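Local coordinates for protein 2-hydroxyisobutyryl-CoA mutase large subunit (Aquincola tertiaricarbonis, PDB 4R3U) that catalyses, together with the small cobalamin-binding subunit HcmB, the reversible isomerization of 2-hydroxyisobutyryl-CoA and (S)-3-hydroxybutyryl-CoA, at residues F306-A311 / T427-K432; A159-L164 / W184-M189; G444-L449 / G453-Q458. One frame throughout, in Å; residues are numbered along the deposited sequence.

Contact 1 of 3, residues F306-A311 / T427-K432; sequences FFEEVA and TEYEKK
Glu308 and Tyr429 reach across from two helices and meet through their polar ends. The phenol donates a hydrogen bond from Tyr429 OH to Glu308 OE2, 2.6 Å long. The carboxylate and ring planes stand 89° apart. OE2 lies at the ring edge, in the plane of the ring, but the hydroxyl comes to it from above the carboxylate plane, about 50° out of it. The side chains cross at about a right angle. Glu308 CG points away from its own N (chi1 168°), and the extended chain carries the carboxylate out to the phenol. Glu308 CG also rests 3.3 Å from Tyr429 OH. Helix 306-327 follows strand 298-302 and leads to strand 340-344, a beta-alpha-beta crossover of the TIM barrel. Helix 420-442 comes later in the chain and packs against it; Ala311 helps by touching Leu425 and Thr426. The buried carboxylate has further partners: OE2 also bonds Thr51 OG1, and OE1 bonds Gly53 N. These bonds probably hold it against rotation. Pro264 of helix 264-283 packs on both Glu308 and Tyr429. Phe307, one residue before Glu308, packs on Pro415 of the second large subunit.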
loop_
_atom_site.group_PDB
_atom_site.type_symbol
_atom_site.label_atom_id
_atom_site.label_comp_id
_atom_site.label_asym_id
_atom_site.label_seq_id
_atom_site.Cartn_x
_atom_site.Cartn_y
_atom_site.Cartn_z
ATOM N N PHE A 306 3.954 -7.627 -7.618
ATOM C CA PHE A 306 2.541 -7.289 -7.651
ATOM C C PHE A 306 1.685 -8.052 -8.679
ATOM O O PHE A 306 0.733 -8.724 -8.281
ATOM C CB PHE A 306 2.364 -5.762 -7.750
ATOM C CG PHE A 306 0.940 -5.303 -7.581
ATOM C CD1 PHE A 306 0.376 -5.192 -6.314
ATOM C CD2 PHE A 306 0.158 -4.984 -8.693
ATOM C CE1 PHE A 306 -0.947 -4.785 -6.151
ATOM C CE2 PHE A 306 -1.159 -4.547 -8.533
ATOM C CZ PHE A 306 -1.706 -4.453 -7.261
ATOM N N PHE A 307 2.032 -7.952 -9.979
ATOM C CA PHE A 307 1.284 -8.599 -11.058
ATOM C C PHE A 307 1.510 -10.072 -11.203
ATOM O O PHE A 307 0.530 -10.800 -11.418
ATOM C CB PHE A 307 1.438 -7.876 -12.384
ATOM C CG PHE A 307 0.783 -6.519 -12.367
ATOM C CD1 PHE A 307 -0.604 -6.399 -12.336
ATOM C CD2 PHE A 307 1.549 -5.363 -12.344
ATOM C CE1 PHE A 307 -1.209 -5.147 -12.318
ATOM C CE2 PHE A 307 0.939 -4.117 -12.318
ATOM C CZ PHE A 307 -0.439 -4.019 -12.319
ATOM N N GLU A 308 2.776 -10.532 -11.010
ATOM C CA GLU A 308 3.124 -11.955 -11.046
ATOM C C GLU A 308 2.306 -12.799 -10.015
ATOM O O GLU A 308 1.834 -13.888 -10.339
ATOM C CB GLU A 308 4.611 -12.117 -10.824
ATOM C CG GLU A 308 5.075 -13.529 -10.546
ATOM C CD GLU A 308 6.582 -13.636 -10.588
ATOM O OE1 GLU A 308 7.254 -13.031 -9.714
ATOM O OE2 GLU A 308 7.090 -14.252 -11.555
ATOM N N GLU A 309 2.143 -12.279 -8.794
ATOM C CA GLU A 309 1.401 -12.917 -7.707
ATOM C C GLU A 309 -0.067 -13.066 -8.026
ATOM O O GLU A 309 -0.607 -14.124 -7.792
ATOM C CB GLU A 309 1.648 -12.163 -6.380
ATOM C CG GLU A 309 3.059 -12.402 -5.883
ATOM C CD GLU A 309 3.364 -13.869 -5.607
ATOM O OE1 GLU A 309 2.677 -14.460 -4.745
ATOM O OE2 GLU A 309 4.283 -14.431 -6.249
ATOM N N VAL A 310 -0.678 -12.064 -8.661
ATOM C CA VAL A 310 -2.068 -12.098 -9.128
ATOM C C VAL A 310 -2.213 -13.157 -10.257
ATOM O O VAL A 310 -3.133 -13.977 -10.223
ATOM C CB VAL A 310 -2.544 -10.689 -9.587
ATOM C CG1 VAL A 310 -3.949 -10.746 -10.168
ATOM C CG2 VAL A 310 -2.473 -9.677 -8.439
ATOM N N ALA A 311 -1.283 -13.146 -11.225
ATOM C CA ALA A 311 -1.256 -14.083 -12.344
ATOM C C ALA A 311 -1.157 -15.527 -11.817
ATOM O O ALA A 311 -1.841 -16.418 -12.323
ATOM C CB ALA A 311 -0.060 -13.782 -13.222
ATOM N N THR A 427 -1.537 -17.240 -18.321
ATOM C CA THR A 427 -1.383 -18.329 -19.294
ATOM C C THR A 427 0.024 -18.971 -19.292
ATOM O O THR A 427 0.137 -20.191 -19.458
ATOM C CB THR A 427 -1.959 -17.908 -20.655
ATOM O OG1 THR A 427 -3.356 -17.592 -20.483
ATOM C CG2 THR A 427 -1.778 -18.973 -21.715
ATOM N N GLU A 428 1.069 -18.142 -19.105
ATOM C CA GLU A 428 2.474 -18.553 -19.030
ATOM C C GLU A 428 2.668 -19.420 -17.788
ATOM O O GLU A 428 3.212 -20.522 -17.898
ATOM C CB GLU A 428 3.419 -17.337 -19.029
ATOM C CG GLU A 428 4.090 -17.097 -20.369
ATOM C CD GLU A 428 5.058 -18.193 -20.803
ATOM O OE1 GLU A 428 4.668 -19.019 -21.661
ATOM O OE2 GLU A 428 6.197 -18.233 -20.278
ATOM N N TYR A 429 2.140 -18.971 -16.627
ATOM C CA TYR A 429 2.176 -19.748 -15.390
ATOM C C TYR A 429 1.518 -21.133 -15.546
ATOM O O TYR A 429 2.149 -22.130 -15.202
ATOM C CB TYR A 429 1.581 -18.960 -14.201
ATOM C CG TYR A 429 2.668 -18.300 -13.395
ATOM C CD1 TYR A 429 3.299 -18.980 -12.347
ATOM C CD2 TYR A 429 3.180 -17.058 -13.769
ATOM C CE1 TYR A 429 4.374 -18.414 -11.663
ATOM C CE2 TYR A 429 4.241 -16.479 -13.083
ATOM C CZ TYR A 429 4.829 -17.156 -12.028
ATOM O OH TYR A 429 5.911 -16.602 -11.397
ATOM N N GLU A 430 0.300 -21.188 -16.134
ATOM C CA GLU A 430 -0.476 -22.403 -16.404
ATOM C C GLU A 430 0.364 -23.468 -17.140
ATOM O O GLU A 430 0.554 -24.569 -16.631
ATOM C CB GLU A 430 -1.732 -22.042 -17.212
ATOM C CG GLU A 430 -2.666 -23.223 -17.403
ATOM C CD GLU A 430 -3.664 -23.118 -18.533
ATOM O OE1 GLU A 430 -4.453 -24.073 -18.709
ATOM O OE2 GLU A 430 -3.618 -22.118 -19.285
ATOM N N LYS A 431 0.902 -23.098 -18.314
ATOM C CA LYS A 431 1.736 -23.948 -19.151
ATOM C C LYS A 431 2.998 -24.414 -18.410
ATOM O O LYS A 431 3.299 -25.610 -18.424
ATOM C CB LYS A 431 2.065 -23.249 -20.481
ATOM C CG LYS A 431 0.828 -23.047 -21.360
ATOM C CD LYS A 431 1.079 -22.112 -22.539
ATOM C CE LYS A 431 -0.134 -21.954 -23.435
ATOM N NZ LYS A 431 0.046 -20.877 -24.453
ATOM N N LYS A 432 3.701 -23.486 -17.730
ATOM C CA LYS A 432 4.924 -23.791 -16.970
ATOM C C LYS A 432 4.636 -24.696 -15.795
ATOM O O LYS A 432 5.440 -25.590 -15.520
ATOM C CB LYS A 432 5.682 -22.521 -16.552
ATOM C CG LYS A 432 6.343 -21.743 -17.696
ATOM C CD LYS A 432 7.639 -22.357 -18.209
ATOM C CE LYS A 432 7.946 -21.853 -19.603
ATOM N NZ LYS A 432 8.944 -22.708 -20.305
#

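Contact 2 of 3, residues A159-L164 / W184-M189; sequences ADMEAL and WILLAM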
loop_
_atom_site.group_PDB
_atom_site.type_symbol
_atom_site.label_atom_id
_atom_site.label_comp_id
_atom_site.label_asym_id
_atom_site.label_seq_id
_atom_site.Cartn_x
_atom_site.Cartn_y
_atom_site.Cartn_z
ATOM N N ALA A 159 -7.652 -29.998 27.826
ATOM C CA ALA A 159 -7.768 -28.994 28.878
ATOM C C ALA A 159 -7.170 -27.651 28.429
ATOM O O ALA A 159 -7.772 -26.610 28.691
ATOM C CB ALA A 159 -7.068 -29.479 30.129
ATOM N N ASP A 160 -6.010 -27.674 27.723
ATOM C CA ASP A 160 -5.325 -26.482 27.207
ATOM C C ASP A 160 -6.150 -25.850 26.092
ATOM O O ASP A 160 -6.127 -24.612 25.920
ATOM C CB ASP A 160 -3.952 -26.824 26.605
ATOM C CG ASP A 160 -2.909 -27.464 27.490
ATOM O OD1 ASP A 160 -2.959 -27.257 28.722
ATOM O OD2 ASP A 160 -1.975 -28.088 26.940
ATOM N N MET A 161 -6.789 -26.701 25.259
ATOM C CA MET A 161 -7.629 -26.195 24.163
ATOM C C MET A 161 -8.892 -25.478 24.721
ATOM O O MET A 161 -9.358 -24.512 24.114
ATOM C CB MET A 161 -8.013 -27.306 23.165
ATOM C CG MET A 161 -8.650 -26.758 21.894
ATOM S SD MET A 161 -8.863 -27.971 20.582
ATOM C CE MET A 161 -7.084 -28.196 20.076
ATOM N N GLU A 162 -9.411 -25.933 25.875
ATOM C CA GLU A 162 -10.558 -25.335 26.539
ATOM C C GLU A 162 -10.160 -23.936 26.963
ATOM O O GLU A 162 -10.935 -23.005 26.736
ATOM C CB GLU A 162 -10.990 -26.182 27.745
ATOM C CG GLU A 162 -11.552 -27.533 27.335
ATOM C CD GLU A 162 -11.719 -28.587 28.412
ATOM O OE1 GLU A 162 -11.149 -28.428 29.516
ATOM O OE2 GLU A 162 -12.392 -29.601 28.128
ATOM N N ALA A 163 -8.909 -23.774 27.490
ATOM C CA ALA A 163 -8.310 -22.485 27.892
ATOM C C ALA A 163 -8.127 -21.611 26.676
ATOM O O ALA A 163 -8.466 -20.431 26.736
ATOM C CB ALA A 163 -6.968 -22.698 28.581
ATOM N N LEU A 164 -7.651 -22.206 25.560
ATOM C CA LEU A 164 -7.420 -21.551 24.274
ATOM C C LEU A 164 -8.666 -20.933 23.659
ATOM O O LEU A 164 -8.598 -19.830 23.129
ATOM C CB LEU A 164 -6.778 -22.538 23.268
ATOM C CG LEU A 164 -6.505 -22.004 21.838
ATOM C CD1 LEU A 164 -5.290 -21.130 21.813
ATOM C CD2 LEU A 164 -6.347 -23.126 20.855
ATOM N N TRP A 184 -3.858 -34.373 13.518
ATOM C CA TRP A 184 -4.969 -35.271 13.827
ATOM C C TRP A 184 -5.375 -35.228 15.294
ATOM O O TRP A 184 -6.570 -35.294 15.601
ATOM C CB TRP A 184 -4.733 -36.685 13.273
ATOM C CG TRP A 184 -4.211 -37.728 14.231
ATOM C CD1 TRP A 184 -4.936 -38.709 14.846
ATOM C CD2 TRP A 184 -2.842 -37.945 14.606
ATOM N NE1 TRP A 184 -4.105 -39.526 15.582
ATOM C CE2 TRP A 184 -2.814 -39.076 15.459
ATOM C CE3 TRP A 184 -1.632 -37.281 14.324
ATOM C CZ2 TRP A 184 -1.615 -39.571 16.012
ATOM C CZ3 TRP A 184 -0.455 -37.750 14.900
ATOM C CH2 TRP A 184 -0.448 -38.891 15.713
ATOM N N ILE A 185 -4.377 -35.066 16.187
ATOM C CA ILE A 185 -4.547 -34.963 17.644
ATOM C C ILE A 185 -5.314 -33.663 17.961
ATOM O O ILE A 185 -6.280 -33.687 18.711
ATOM C CB ILE A 185 -3.162 -35.081 18.363
ATOM C CG1 ILE A 185 -2.634 -36.520 18.268
ATOM C CG2 ILE A 185 -3.224 -34.586 19.825
ATOM C CD1 ILE A 185 -1.249 -36.645 18.508
ATOM N N LEU A 186 -4.914 -32.552 17.340
ATOM C CA LEU A 186 -5.602 -31.274 17.524
ATOM C C LEU A 186 -7.008 -31.254 16.959
ATOM O O LEU A 186 -7.893 -30.674 17.586
ATOM C CB LEU A 186 -4.749 -30.097 17.062
ATOM C CG LEU A 186 -3.997 -29.467 18.202
ATOM C CD1 LEU A 186 -2.823 -30.289 18.614
ATOM C CD2 LEU A 186 -3.535 -28.148 17.842
ATOM N N LEU A 187 -7.233 -31.964 15.829
ATOM C CA LEU A 187 -8.564 -32.122 15.254
ATOM C C LEU A 187 -9.456 -32.983 16.190
ATOM O O LEU A 187 -10.641 -32.679 16.363
ATOM C CB LEU A 187 -8.500 -32.722 13.832
ATOM C CG LEU A 187 -9.851 -32.946 13.116
ATOM C CD1 LEU A 187 -10.704 -31.649 13.017
ATOM C CD2 LEU A 187 -9.656 -33.617 11.783
ATOM N N ALA A 188 -8.878 -34.032 16.801
ATOM C CA ALA A 188 -9.579 -34.889 17.755
ATOM C C ALA A 188 -10.002 -34.060 18.972
ATOM O O ALA A 188 -11.124 -34.222 19.449
ATOM C CB ALA A 188 -8.685 -36.033 18.192
ATOM N N MET A 189 -9.122 -33.147 19.435
ATOM C CA MET A 189 -9.368 -32.250 20.569
ATOM C C MET A 189 -10.452 -31.256 20.254
ATOM O O MET A 189 -11.286 -30.971 21.130
ATOM C CB MET A 189 -8.098 -31.505 20.982
ATOM C CG MET A 189 -7.139 -32.331 21.790
ATOM S SD MET A 189 -5.631 -31.414 22.164
ATOM C CE MET A 189 -4.640 -32.716 22.897
#
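Met161 reaches into the notch between Leu186 and Met189, and its terminal methyl does most of the touching. Met161 CE lies 3.6 Å from Met189 CB and 3.8 Å from Leu186 CG. Met161 CE also rests 3.6 Å from the carbonyl oxygen, Leu186 O. The sulfur lies alongside, with Met161 SD 3.6 Å from Met189 CB. The conformation of Met161 explains this reach. CG lies opposite the backbone N (chi1 -169°), and the chain stays extended as far as SD. It then bends at the last torsion (chi3 -71°), which turns CE onto the surface of the other helix. Helix 158-164 runs into the connection to strand 175-178. Helix 183-196 links that strand to strand 206-208. The two helices thus belong to consecutive beta-alpha-beta crossovers of the TIM barrel. Met189 behaves differently from Met161. Its CB points toward helix 158-164, but CG is anti to the carbonyl carbon (chi1 -78°) and the extended chain leads away. Met161 therefore meets the root of Met189 more closely than its sulfur: Met161 CE is 4.1 Å from Met189 SD. The two methionine side chains cross obliquely. Leu186 offers its branch point, CG, to the methyl, with CD2 a little farther off. Leu186 also packs on Phe129, Ile179 and Met553, and its side chain is about 5 Å from that of Val208, a substrate-binding residue. Met189 packs on Ile155. Asp160, one residue before Met161, forms a salt bridge with Arg508.

Contact 3 of 3, residues G444-L449 / G453-Q458; sequences GGTIKL and GWFQKQ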
loop_
_atom_site.group_PDB
_atom_site.type_symbol
_atom_site.label_atom_id
_atom_site.label_comp_id
_atom_site.label_asym_id
_atom_site.label_seq_id
_atom_site.Cartn_x
_atom_site.Cartn_y
_atom_site.Cartn_z
ATOM N N GLY A 444 8.757 -40.213 -11.494
ATOM C CA GLY A 444 8.285 -41.207 -10.536
ATOM C C GLY A 444 7.392 -40.756 -9.395
ATOM O O GLY A 444 7.187 -41.510 -8.436
ATOM N N GLY A 445 6.852 -39.545 -9.480
ATOM C CA GLY A 445 5.944 -39.069 -8.444
ATOM C C GLY A 445 6.583 -38.231 -7.360
ATOM O O GLY A 445 7.809 -38.165 -7.234
ATOM N N THR A 446 5.720 -37.620 -6.552
ATOM C CA THR A 446 6.038 -36.692 -5.483
ATOM C C THR A 446 6.895 -37.327 -4.428
ATOM O O THR A 446 7.992 -36.837 -4.189
ATOM C CB THR A 446 4.743 -36.050 -4.963
ATOM O OG1 THR A 446 4.123 -35.328 -6.019
ATOM C CG2 THR A 446 4.951 -35.161 -3.796
ATOM N N ILE A 447 6.401 -38.410 -3.800
ATOM C CA ILE A 447 7.081 -39.136 -2.720
ATOM C C ILE A 447 8.496 -39.543 -3.067
ATOM O O ILE A 447 9.406 -39.230 -2.295
ATOM C CB ILE A 447 6.205 -40.230 -2.051
ATOM C CG1 ILE A 447 4.957 -39.561 -1.423
ATOM C CG2 ILE A 447 7.008 -41.008 -0.990
ATOM C CD1 ILE A 447 3.992 -40.457 -0.816
ATOM N N LYS A 448 8.701 -40.127 -4.259
ATOM C CA LYS A 448 10.032 -40.533 -4.736
ATOM C C LYS A 448 10.986 -39.344 -4.886
ATOM O O LYS A 448 12.135 -39.433 -4.453
ATOM C CB LYS A 448 9.954 -41.337 -6.053
ATOM C CG LYS A 448 9.098 -42.609 -5.981
ATOM C CD LYS A 448 9.492 -43.697 -4.919
ATOM C CE LYS A 448 8.551 -43.806 -3.708
ATOM N NZ LYS A 448 7.081 -43.804 -4.038
ATOM N N LEU A 449 10.486 -38.224 -5.447
ATOM C CA LEU A 449 11.234 -36.987 -5.647
ATOM C C LEU A 449 11.543 -36.298 -4.330
ATOM O O LEU A 449 12.587 -35.655 -4.229
ATOM C CB LEU A 449 10.495 -36.055 -6.620
ATOM C CG LEU A 449 10.859 -36.124 -8.115
ATOM C CD1 LEU A 449 11.165 -37.532 -8.559
ATOM C CD2 LEU A 449 9.744 -35.551 -8.967
ATOM N N GLY A 453 15.197 -35.757 -2.728
ATOM C CA GLY A 453 15.442 -34.367 -2.355
ATOM C C GLY A 453 15.401 -33.400 -3.524
ATOM O O GLY A 453 16.019 -32.333 -3.466
ATOM N N TRP A 454 14.669 -33.773 -4.590
ATOM C CA TRP A 454 14.540 -33.035 -5.842
ATOM C C TRP A 454 13.865 -31.658 -5.708
ATOM O O TRP A 454 14.345 -30.682 -6.302
ATOM C CB TRP A 454 13.823 -33.916 -6.878
ATOM C CG TRP A 454 13.685 -33.330 -8.259
ATOM C CD1 TRP A 454 14.573 -33.434 -9.290
ATOM C CD2 TRP A 454 12.533 -32.650 -8.787
ATOM N NE1 TRP A 454 14.050 -32.852 -10.425
ATOM C CE2 TRP A 454 12.799 -32.369 -10.144
ATOM C CE3 TRP A 454 11.294 -32.264 -8.243
ATOM C CZ2 TRP A 454 11.872 -31.730 -10.966
ATOM C CZ3 TRP A 454 10.382 -31.607 -9.051
ATOM C CH2 TRP A 454 10.666 -31.360 -10.402
ATOM N N PHE A 455 12.744 -31.595 -4.975
ATOM C CA PHE A 455 11.978 -30.372 -4.748
ATOM C C PHE A 455 12.810 -29.403 -3.969
ATOM O O PHE A 455 12.952 -28.255 -4.374
ATOM C CB PHE A 455 10.675 -30.679 -3.969
ATOM C CG PHE A 455 9.662 -31.489 -4.751
ATOM C CD1 PHE A 455 8.864 -30.888 -5.727
ATOM C CD2 PHE A 455 9.510 -32.852 -4.521
ATOM C CE1 PHE A 455 7.938 -31.638 -6.454
ATOM C CE2 PHE A 455 8.550 -33.585 -5.216
ATOM C CZ PHE A 455 7.774 -32.977 -6.182
ATOM N N GLN A 456 13.367 -29.892 -2.853
ATOM C CA GLN A 456 14.214 -29.201 -1.880
ATOM C C GLN A 456 15.474 -28.627 -2.562
ATOM O O GLN A 456 15.875 -27.517 -2.224
ATOM C CB GLN A 456 14.596 -30.142 -0.699
ATOM C CG GLN A 456 13.415 -30.924 -0.030
ATOM C CD GLN A 456 13.015 -32.296 -0.632
ATOM O OE1 GLN A 456 12.468 -32.415 -1.744
ATOM N NE2 GLN A 456 13.185 -33.369 0.147
ATOM N N LYS A 457 16.068 -29.345 -3.535
ATOM C CA LYS A 457 17.267 -28.865 -4.226
ATOM C C LYS A 457 16.924 -27.704 -5.140
ATOM O O LYS A 457 17.710 -26.761 -5.256
ATOM C CB LYS A 457 18.007 -29.986 -4.964
ATOM C CG LYS A 457 18.885 -30.822 -4.032
ATOM C CD LYS A 457 19.303 -32.176 -4.653
ATOM C CE LYS A 457 20.044 -33.062 -3.680
ATOM N NZ LYS A 457 20.209 -34.443 -4.209
ATOM N N GLN A 458 15.722 -27.741 -5.738
ATOM C CA GLN A 458 15.266 -26.674 -6.604
ATOM C C GLN A 458 14.977 -25.410 -5.820
ATOM O O GLN A 458 15.392 -24.328 -6.242
ATOM C CB GLN A 458 14.060 -27.118 -7.402
ATOM C CG GLN A 458 14.414 -27.784 -8.719
ATOM C CD GLN A 458 13.132 -28.052 -9.441
ATOM O OE1 GLN A 458 12.549 -27.175 -10.115
ATOM N NE2 GLN A 458 12.598 -29.227 -9.177
#
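Leu449 O accepts a hydrogen bond from Trp454 N, 2.8 Å long. The N-H points at the oxygen with an angle of 153°, and the donor sits nearly along the C=O axis. Gly453 N is also close to Leu449 O, at 3.0 Å. The side chains of Leu449 and Trp454 lie side by side and point the same way. Leu449 CD2 sits over one face of the Trp454 indole in a CH-pi contact, 4.1 Å from the centroid of its six-membered ring. With CG anti to the backbone N (chi1 -176°) the indole is directed alongside Leu449, and chi2 of 89° turns its face to the methyl. The turn is a Schellman motif. Gly453, with positive phi, ends helix 446-451 and is at once the N-cap of helix 454-472, so the chain passes from one helix to the next with little linker. Phe455 lies against both Leu449 and Thr446. Phe455 CE2 lies 3.4 Å from Leu449 CB, and Thr446 O approaches the ring edge near its plane, 3.5 Å from Phe455 CE2. Trp454 CE3 stands 3.7 Å above the centre of the Phe455 ring. With an alanine at Trp454, Leu449 CD2 would probably lose its aromatic cover and one face of Phe455 its neighbour. Val440 of helix 420-442 touches Thr446, Leu449 and Trp454, and Phe270 of helix 264-283 meets Phe455 edge-to-face. Gln456 NE2 bonds Ile450 O, while the Gln456 side chain comes within about 9 Å of bound cobalamin.

All three contacts are largely buried, but their chemistry differs. Contact 1 rests on one polar bond between long side chains of helices far apart in sequence. Contact 2 is packing of apolar side chains, without a polar bond across it, and joins helices of consecutive barrel crossovers. Contact 3 is local, combining a backbone bond at a helix-to-helix turn with aromatic packing, and two of its touching residues, Gly453 and Trp454, are partly exposed, whereas those of contacts 1 and 2 are buried. Helix 420-442 carries part of contact 1 and packs on contact 3, and helix 264-283 touches both. Contact 2 lies across the chain's centre from contact 1, their centres about 39 Å apart.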